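Variant surface glycoprotein MITAT 1.1 (Trypanosoma brucei brucei, PDB 5LY9) forms the dense surface coat of the parasite, whose antigenic switching evades the host immune response; this chain is the large N-terminal part, paired as a dimer. Local coordinates at residues 91-96 against 253-258; 121-126 against 188-193. All blocks are in the same frame, centred on the assembly; numbering follows the deposited sequence.

Interaction 1: residues 91-96 against 253-258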
ATOM      1  N   GLN A  91       0.926  -5.271   2.606  1.00 19.15           N
ATOM      2  CA  GLN A  91      -0.259  -4.912   1.786  1.00 20.32           C
ATOM      3  C   GLN A  91       0.174  -4.231   0.492  1.00 20.24           C
ATOM      4  O   GLN A  91      -0.275  -4.607  -0.595  1.00 19.58           O
ATOM      5  CB  GLN A  91      -1.254  -4.142   2.582  1.00 19.66           C
ATOM      6  CG  GLN A  91      -1.836  -4.919   3.750  1.00 20.55           C
ATOM      7  CD  GLN A  91      -2.765  -4.146   4.646  1.00 19.91           C
ATOM      8  OE1 GLN A  91      -2.871  -2.931   4.581  1.00 20.90           O
ATOM      9  NE2 GLN A  91      -3.504  -4.879   5.452  1.00 22.55           N
ATOM     10  N   ILE A  92       1.153  -3.324   0.605  1.00 20.52           N
ATOM     11  CA  ILE A  92       1.794  -2.749  -0.577  1.00 20.22           C
ATOM     12  C   ILE A  92       2.500  -3.846  -1.398  1.00 20.01           C
ATOM     13  O   ILE A  92       2.403  -3.872  -2.671  1.00 19.13           O
ATOM     14  CB  ILE A  92       2.739  -1.608  -0.198  1.00 21.15           C
ATOM     15  CG1 ILE A  92       1.898  -0.433   0.341  1.00 21.45           C
ATOM     16  CG2 ILE A  92       3.541  -1.131  -1.399  1.00 20.84           C
ATOM     17  CD1 ILE A  92       2.812   0.669   0.823  1.00 22.69           C
ATOM     18  N   ARG A  93       3.207  -4.719  -0.718  1.00 18.33           N
ATOM     19  CA  ARG A  93       3.925  -5.790  -1.388  1.00 19.01           C
ATOM     20  C   ARG A  93       2.933  -6.619  -2.240  1.00 19.23           C
ATOM     21  O   ARG A  93       3.175  -6.933  -3.431  1.00 17.72           O
ATOM     22  CB  ARG A  93       4.635  -6.699  -0.409  1.00 18.54           C
ATOM     23  CG  ARG A  93       5.423  -7.796  -1.038  1.00 18.69           C
ATOM     24  CD  ARG A  93       5.729  -8.892  -0.056  1.00 19.10           C
ATOM     25  NE  ARG A  93       6.479  -9.954  -0.711  1.00 20.25           N
ATOM     26  CZ  ARG A  93       6.794 -11.078  -0.111  1.00 21.33           C
ATOM     27  NH1 ARG A  93       6.470 -11.293   1.181  1.00 23.18           N
ATOM     28  NH2 ARG A  93       7.500 -11.963  -0.754  1.00 22.43           N
ATOM     29  N   SER A  94       1.802  -7.006  -1.651  1.00 18.83           N
ATOM     30  CA  SER A  94       0.862  -7.850  -2.376  1.00 19.08           C
ATOM     31  C   SER A  94       0.177  -7.099  -3.521  1.00 19.26           C
ATOM     32  O   SER A  94       0.024  -7.646  -4.638  1.00 18.72           O
ATOM     33  CB  SER A  94      -0.212  -8.430  -1.438  1.00 18.89           C
ATOM     34  OG  SER A  94      -1.080  -9.331  -2.112  1.00 19.19           O
ATOM     35  N   ALA A  95      -0.249  -5.885  -3.269  1.00 19.67           N
ATOM     36  CA  ALA A  95      -0.839  -5.053  -4.344  1.00 19.35           C
ATOM     37  C   ALA A  95       0.137  -4.946  -5.514  1.00 19.76           C
ATOM     38  O   ALA A  95      -0.268  -5.182  -6.651  1.00 18.71           O
ATOM     39  CB  ALA A  95      -1.263  -3.696  -3.820  1.00 19.72           C
ATOM     40  N   ARG A  96       1.406  -4.668  -5.273  1.00 18.92           N
ATOM     41  CA  ARG A  96       2.347  -4.442  -6.387  1.00 19.46           C
ATOM     42  C   ARG A  96       2.758  -5.754  -7.014  1.00 19.60           C
ATOM     43  O   ARG A  96       3.047  -5.793  -8.229  1.00 19.77           O
ATOM     44  CB  ARG A  96       3.529  -3.599  -5.952  1.00 19.73           C
ATOM     45  CG  ARG A  96       4.559  -4.254  -5.060  1.00 19.62           C
ATOM     46  CD  ARG A  96       5.654  -4.802  -5.942  1.00 20.64           C
ATOM     47  NE  ARG A  96       6.882  -5.308  -5.267  1.00 20.27           N
ATOM     48  CZ  ARG A  96       6.994  -6.500  -4.715  1.00 21.12           C
ATOM     49  NH1 ARG A  96       5.939  -7.303  -4.505  1.00 21.49           N
ATOM     50  NH2 ARG A  96       8.164  -6.897  -4.269  1.00 20.64           N
ATOM     51  N   ARG A 253       0.700 -12.749  -1.458  1.00 20.94           N
ATOM     52  CA  ARG A 253      -0.688 -12.914  -1.110  1.00 22.12           C
ATOM     53  C   ARG A 253      -0.846 -13.683   0.196  1.00 22.91           C
ATOM     54  O   ARG A 253      -1.655 -13.321   1.071  1.00 24.34           O
ATOM     55  CB  ARG A 253      -1.471 -13.566  -2.270  1.00 22.85           C
ATOM     56  CG  ARG A 253      -2.950 -13.175  -2.191  1.00 24.30           C
ATOM     57  CD  ARG A 253      -3.799 -13.773  -3.235  1.00 26.74           C
ATOM     58  NE  ARG A 253      -5.057 -13.035  -3.343  1.00 24.75           N
ATOM     59  CZ  ARG A 253      -6.071 -13.424  -4.100  1.00 27.60           C
ATOM     60  NH1 ARG A 253      -6.013 -14.595  -4.817  1.00 26.45           N
ATOM     61  NH2 ARG A 253      -7.145 -12.601  -4.201  1.00 26.53           N
ATOM     62  N   ASN A 254      -0.065 -14.745   0.337  1.00 23.63           N
ATOM     63  CA  ASN A 254      -0.163 -15.537   1.562  1.00 25.20           C
ATOM     64  C   ASN A 254       0.252 -14.743   2.770  1.00 25.03           C
ATOM     65  O   ASN A 254      -0.271 -15.038   3.889  1.00 26.28           O
ATOM     66  CB  ASN A 254       0.722 -16.753   1.452  1.00 26.51           C
ATOM     67  CG  ASN A 254       0.089 -17.837   0.682  1.00 29.85           C
ATOM     68  OD1 ASN A 254      -1.148 -17.890   0.583  1.00 34.34           O
ATOM     69  ND2 ASN A 254       0.919 -18.729   0.113  1.00 30.02           N
ATOM     70  N   ARG A 255       1.159 -13.790   2.615  1.00 23.50           N
ATOM     71  CA  ARG A 255       1.675 -12.999   3.770  1.00 24.31           C
ATOM     72  C   ARG A 255       0.977 -11.691   4.087  1.00 23.41           C
ATOM     73  O   ARG A 255       1.436 -10.953   4.994  1.00 23.44           O
ATOM     74  CB  ARG A 255       3.205 -12.797   3.645  1.00 26.86           C
ATOM     75  CG  ARG A 255       3.779 -14.188   3.742  1.00 32.67           C
ATOM     76  CD  ARG A 255       5.244 -14.328   3.591  1.00 37.28           C
ATOM     77  NE  ARG A 255       5.582 -15.765   3.675  1.00 41.68           N
ATOM     78  CZ  ARG A 255       6.825 -16.219   3.762  1.00 46.37           C
ATOM     79  NH1 ARG A 255       7.854 -15.374   3.841  1.00 48.14           N
ATOM     80  NH2 ARG A 255       7.034 -17.515   3.796  1.00 50.08           N
ATOM     81  N   GLU A 256      -0.195 -11.469   3.494  1.00 21.62           N
ATOM     82  CA  GLU A 256      -0.927 -10.226   3.712  1.00 22.70           C
ATOM     83  C   GLU A 256      -1.309 -10.120   5.181  1.00 23.08           C
ATOM     84  O   GLU A 256      -1.904 -11.059   5.787  1.00 22.35           O
ATOM     85  CB  GLU A 256      -2.214 -10.212   2.921  1.00 22.45           C
ATOM     86  CG  GLU A 256      -1.973 -10.114   1.442  1.00 22.62           C
ATOM     87  CD  GLU A 256      -3.189 -10.411   0.568  1.00 23.24           C
ATOM     88  OE1 GLU A 256      -4.134 -10.975   1.075  1.00 23.47           O
ATOM     89  OE2 GLU A 256      -3.147 -10.086  -0.664  1.00 22.65           O
ATOM     90  N   ALA A 257      -1.068  -8.925   5.754  1.00 22.23           N
ATOM     91  CA  ALA A 257      -1.639  -8.572   7.089  1.00 23.55           C
ATOM     92  C   ALA A 257      -3.155  -8.412   6.953  1.00 23.71           C
ATOM     93  O   ALA A 257      -3.627  -7.822   5.993  1.00 24.81           O
ATOM     94  CB  ALA A 257      -1.046  -7.260   7.601  1.00 23.89           C
ATOM     95  N   LYS A 258      -3.873  -8.860   7.964  1.00 22.03           N
ATOM     96  CA  LYS A 258      -5.301  -8.801   8.027  1.00 22.53           C
ATOM     97  C   LYS A 258      -5.745  -8.083   9.269  1.00 22.14           C
ATOM     98  O   LYS A 258      -5.118  -8.178  10.346  1.00 22.39           O
ATOM     99  CB  LYS A 258      -5.883 -10.193   8.091  1.00 23.76           C
ATOM    100  CG  LYS A 258      -5.397 -11.262   7.077  1.00 24.31           C
ATOM    101  CD  LYS A 258      -5.959 -11.055   5.720  1.00 24.77           C
ATOM    102  CE  LYS A 258      -5.316 -12.030   4.747  1.00 25.92           C
ATOM    103  NZ  LYS A 258      -5.932 -11.877   3.389  1.00 27.45           N
TER
HETATM  104  O   HOH W   1       7.930 -13.019   2.964  1.00 42.31           O
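Ser-94 and Glu-256 make the shortest polar contact between helix 62-114 and the chain leaving helix 244-254. The hydroxyl OG of Ser-94 donates to OE2 of Glu-256 over 2.6 Å, arriving on the anti lone pair, away from the other carboxylate oxygen. A chi1 of -176° turns OG away from the serine's own backbone N and out toward the carboxylate. The small side chain is consistent with the close approach of the backbones, the CA atoms of Ser-94 and Arg-253 being 5.4 Å apart. A second hydrogen bond runs from NE2 of Gln-91 to the carbonyl O of Ala-257, 3.0 Å long and nearly straight (161°). The oxygen lies in the plane of the glutamine amide, whereas NE2 stands above the carbonyl plane. Gln-91 OE1 is taken by Tyr-83, which helps fix which way round the amide sits.

Charges gather around these bonds. OE1 of Glu-256 forms a salt bridge with NZ of Lys-258 at 3.1 Å and another with Arg-159. NH1 of Arg-93 lies 4.1 Å from CD of Arg-255, the guanidinium planes 76° apart, and one water accepts from NH1 of each. Their like charges are probably offset by helix 244-254: Glu-248 pairs with NE of Arg-93 and Glu-251 with its NH2, while Glu-251 is a long, weak ion partner of Arg-255.

Met-28 of the same chain's helix 24-55 packs on Glu-256. With two cations and a hydroxyl donor around it, this buried carboxylate probably stays ionised, and the two direct hydrogen bonds set helix and turn together at two points.

Interaction 2: residues 121-126 against 188-193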
ATOM      1  N   ASN A 121      -2.871 -16.768 -39.668  1.00 24.92           N
ATOM      2  CA  ASN A 121      -2.229 -16.312 -38.419  1.00 24.92           C
ATOM      3  C   ASN A 121      -3.274 -16.113 -37.374  1.00 24.83           C
ATOM      4  O   ASN A 121      -4.086 -15.170 -37.444  1.00 25.05           O
ATOM      5  CB  ASN A 121      -1.427 -15.029 -38.659  1.00 24.26           C
ATOM      6  CG  ASN A 121      -0.463 -15.170 -39.844  1.00 25.57           C
ATOM      7  OD1 ASN A 121       0.703 -15.634 -39.707  1.00 24.31           O
ATOM      8  ND2 ASN A 121      -0.946 -14.789 -41.044  1.00 25.57           N
ATOM      9  N   LYS A 122      -3.245 -16.991 -36.365  1.00 25.58           N
ATOM     10  CA  LYS A 122      -4.200 -16.900 -35.277  1.00 26.09           C
ATOM     11  C   LYS A 122      -3.536 -17.480 -34.062  1.00 24.43           C
ATOM     12  O   LYS A 122      -3.115 -18.624 -34.095  1.00 23.58           O
ATOM     13  CB  LYS A 122      -5.468 -17.685 -35.600  1.00 28.91           C
ATOM     14  CG  LYS A 122      -6.185 -17.277 -36.846  1.00 30.60           C
ATOM     15  CD  LYS A 122      -7.423 -18.059 -37.151  1.00 29.96           C
ATOM     16  CE  LYS A 122      -8.073 -17.338 -38.330  1.00 30.87           C
ATOM     17  NZ  LYS A 122      -9.148 -18.190 -38.887  1.00 32.44           N
ATOM     18  N   CYS A 123      -3.460 -16.706 -32.959  1.00 24.52           N
ATOM     19  CA  CYS A 123      -2.688 -17.175 -31.782  1.00 25.40           C
ATOM     20  C   CYS A 123      -3.501 -17.576 -30.543  1.00 25.25           C
ATOM     21  O   CYS A 123      -3.098 -18.444 -29.748  1.00 27.60           O
ATOM     22  CB  CYS A 123      -1.618 -16.153 -31.402  1.00 26.72           C
ATOM     23  SG  CYS A 123      -0.207 -16.037 -32.497  1.00 27.72           S
ATOM     24  N   LEU A 124      -4.625 -16.938 -30.335  1.00 24.27           N
ATOM     25  CA  LEU A 124      -5.548 -17.375 -29.293  1.00 24.29           C
ATOM     26  C   LEU A 124      -6.699 -18.023 -29.992  1.00 24.34           C
ATOM     27  O   LEU A 124      -7.484 -17.342 -30.626  1.00 24.30           O
ATOM     28  CB  LEU A 124      -6.040 -16.221 -28.431  1.00 24.77           C
ATOM     29  CG  LEU A 124      -4.966 -15.533 -27.586  1.00 25.76           C
ATOM     30  CD1 LEU A 124      -5.673 -14.474 -26.729  1.00 26.88           C
ATOM     31  CD2 LEU A 124      -4.147 -16.462 -26.707  1.00 24.11           C
ATOM     32  N   VAL A 125      -6.745 -19.330 -29.901  1.00 24.00           N
ATOM     33  CA  VAL A 125      -7.725 -20.108 -30.600  1.00 24.55           C
ATOM     34  C   VAL A 125      -8.589 -20.907 -29.653  1.00 26.08           C
ATOM     35  O   VAL A 125      -8.375 -20.932 -28.423  1.00 25.30           O
ATOM     36  CB  VAL A 125      -7.043 -21.042 -31.668  1.00 23.79           C
ATOM     37  CG1 VAL A 125      -6.365 -20.196 -32.705  1.00 23.28           C
ATOM     38  CG2 VAL A 125      -6.096 -22.084 -31.040  1.00 23.85           C
ATOM     39  N   THR A 126      -9.621 -21.561 -30.206  1.00 24.52           N
ATOM     40  CA  THR A 126     -10.568 -22.253 -29.375  1.00 25.36           C
ATOM     41  C   THR A 126     -10.097 -23.668 -29.159  1.00 25.38           C
ATOM     42  O   THR A 126      -9.349 -23.977 -28.187  1.00 26.32           O
ATOM     43  CB  THR A 126     -11.981 -22.155 -29.948  1.00 27.23           C
ATOM     44  OG1 THR A 126     -11.966 -22.784 -31.252  1.00 26.88           O
ATOM     45  CG2 THR A 126     -12.400 -20.742 -30.014  1.00 28.24           C
ATOM     46  N   GLY A 188      -4.597 -22.123 -39.792  1.00 26.37           N
ATOM     47  CA  GLY A 188      -4.076 -21.076 -38.862  1.00 26.14           C
ATOM     48  C   GLY A 188      -2.796 -21.492 -38.174  1.00 25.49           C
ATOM     49  O   GLY A 188      -2.551 -22.675 -37.911  1.00 24.24           O
ATOM     50  N   THR A 189      -1.934 -20.533 -37.915  1.00 23.97           N
ATOM     51  CA  THR A 189      -0.664 -20.826 -37.241  1.00 24.07           C
ATOM     52  C   THR A 189      -0.344 -19.648 -36.322  1.00 24.75           C
ATOM     53  O   THR A 189      -0.912 -18.595 -36.468  1.00 24.74           O
ATOM     54  CB  THR A 189       0.522 -20.927 -38.221  1.00 23.37           C
ATOM     55  OG1 THR A 189       0.742 -19.644 -38.854  1.00 24.30           O
ATOM     56  CG2 THR A 189       0.315 -21.959 -39.248  1.00 24.68           C
ATOM     57  N   CYS A 190       0.497 -19.867 -35.318  1.00 24.30           N
ATOM     58  CA  CYS A 190       1.017 -18.799 -34.464  1.00 24.48           C
ATOM     59  C   CYS A 190       2.506 -19.065 -34.424  1.00 25.44           C
ATOM     60  O   CYS A 190       3.000 -19.834 -33.556  1.00 25.37           O
ATOM     61  CB  CYS A 190       0.381 -18.945 -33.094  1.00 25.27           C
ATOM     62  SG  CYS A 190       0.918 -17.625 -31.962  1.00 25.66           S
ATOM     63  N   LYS A 191       3.241 -18.447 -35.365  1.00 24.18           N
ATOM     64  CA  LYS A 191       4.663 -18.688 -35.488  1.00 24.17           C
ATOM     65  C   LYS A 191       5.416 -18.210 -34.248  1.00 24.51           C
ATOM     66  O   LYS A 191       6.512 -18.734 -33.970  1.00 23.81           O
ATOM     67  CB  LYS A 191       5.215 -17.992 -36.735  1.00 24.38           C
ATOM     68  CG  LYS A 191       4.789 -18.688 -37.997  1.00 26.24           C
ATOM     69  CD  LYS A 191       5.428 -18.155 -39.249  1.00 26.19           C
ATOM     70  CE  LYS A 191       5.054 -16.689 -39.518  1.00 26.60           C
ATOM     71  NZ  LYS A 191       5.867 -16.251 -40.729  1.00 28.16           N
ATOM     72  N   LEU A 192       4.846 -17.213 -33.527  1.00 23.96           N
ATOM     73  CA  LEU A 192       5.529 -16.661 -32.346  1.00 23.99           C
ATOM     74  C   LEU A 192       5.823 -17.796 -31.379  1.00 24.74           C
ATOM     75  O   LEU A 192       6.781 -17.729 -30.623  1.00 23.03           O
ATOM     76  CB  LEU A 192       4.719 -15.592 -31.657  1.00 25.91           C
ATOM     77  CG  LEU A 192       5.501 -14.850 -30.543  1.00 27.66           C
ATOM     78  CD1 LEU A 192       6.693 -14.080 -31.109  1.00 30.56           C
ATOM     79  CD2 LEU A 192       4.597 -13.990 -29.724  1.00 27.98           C
ATOM     80  N   LEU A 193       4.981 -18.855 -31.406  1.00 24.51           N
ATOM     81  CA  LEU A 193       5.138 -19.923 -30.445  1.00 25.06           C
ATOM     82  C   LEU A 193       6.186 -20.941 -30.838  1.00 24.41           C
ATOM     83  O   LEU A 193       6.337 -21.984 -30.144  1.00 24.29           O
ATOM     84  CB  LEU A 193       3.791 -20.583 -30.132  1.00 24.41           C
ATOM     85  CG  LEU A 193       2.806 -19.625 -29.463  1.00 26.90           C
ATOM     86  CD1 LEU A 193       1.511 -20.331 -29.174  1.00 27.57           C
ATOM     87  CD2 LEU A 193       3.313 -19.008 -28.183  1.00 27.15           C
TER
HETATM   88  O   HOH W   2       1.614 -17.135 -37.681  1.00 23.44           O
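The carbonyl O of Thr-189 accepts the backbone N-H of Lys-122 in a 2.8 Å hydrogen bond, with an N-H...O angle of 161°; the donor is tilted 26° from the carbonyl plane. The same oxygen receives a CA-H...O contact from CA of Asn-121 at 3.3 Å, so one acceptor is met by the N-H of Lys-122 and, more weakly, by the CA-H of Asn-121.

A water carries the polar contact onward. It donates to OG1 of Thr-189 (2.9 Å) and accepts from the backbone N of Lys-191 (3.1 Å), and it lies 2.7 Å from OD1 of Asn-121. Asn-121 and Thr-189 extend side by side in the same direction, which brings the short hydroxyl of one and the amide of the other to this shared water. Both groups have further partners: OG1 of Thr-189 bonds to the carbonyl of Glu-120, and ND2 of Asn-121 to Gly-117 O and to Thr-203 O of the second subunit.

The covalent link is the disulfide between SG of Cys-123 and SG of Cys-190, with a chi3 of 93°, close to the relaxed value. Cys-190 holds SG anti to its backbone N (chi1 -178°), while SG of Cys-123 stands beside its own N. CB of Cys-190 also packs against O of Lys-122 at 3.7 Å.

Both segments are loop, apart from a 3-10 turn at 191-193, and the disulfide ties them covalently. Leu-112, near the end of helix 62-114, packs on Cys-123, while Tyr-201 of the second subunit packs against both cysteines. One loop leads on to strand 135-136 and the other follows strand 173-174.

Interactions 1 and 2 lie well apart along the elongated chain: their centres are 36 Å apart and their nearest atoms about 22 Å, without touching. Interaction 1 is near the centre of the chain, on the long helix 62-114; interaction 2 belongs to the loops beyond the end of that helix, 38 Å from the centre. In sequence the order is 91-96, 121-126, 188-193 and 253-258, so the disulfide-linked loops are nested inside the excursion that interaction 1 closes. The chain thus leaves the helical bundle, builds a loop-rich lobe with small sheets, and returns through helix 244-254 to lie beside the helix it left. Both contacts also touch the second subunit, so dimer packing reaches bundle and lobe alike.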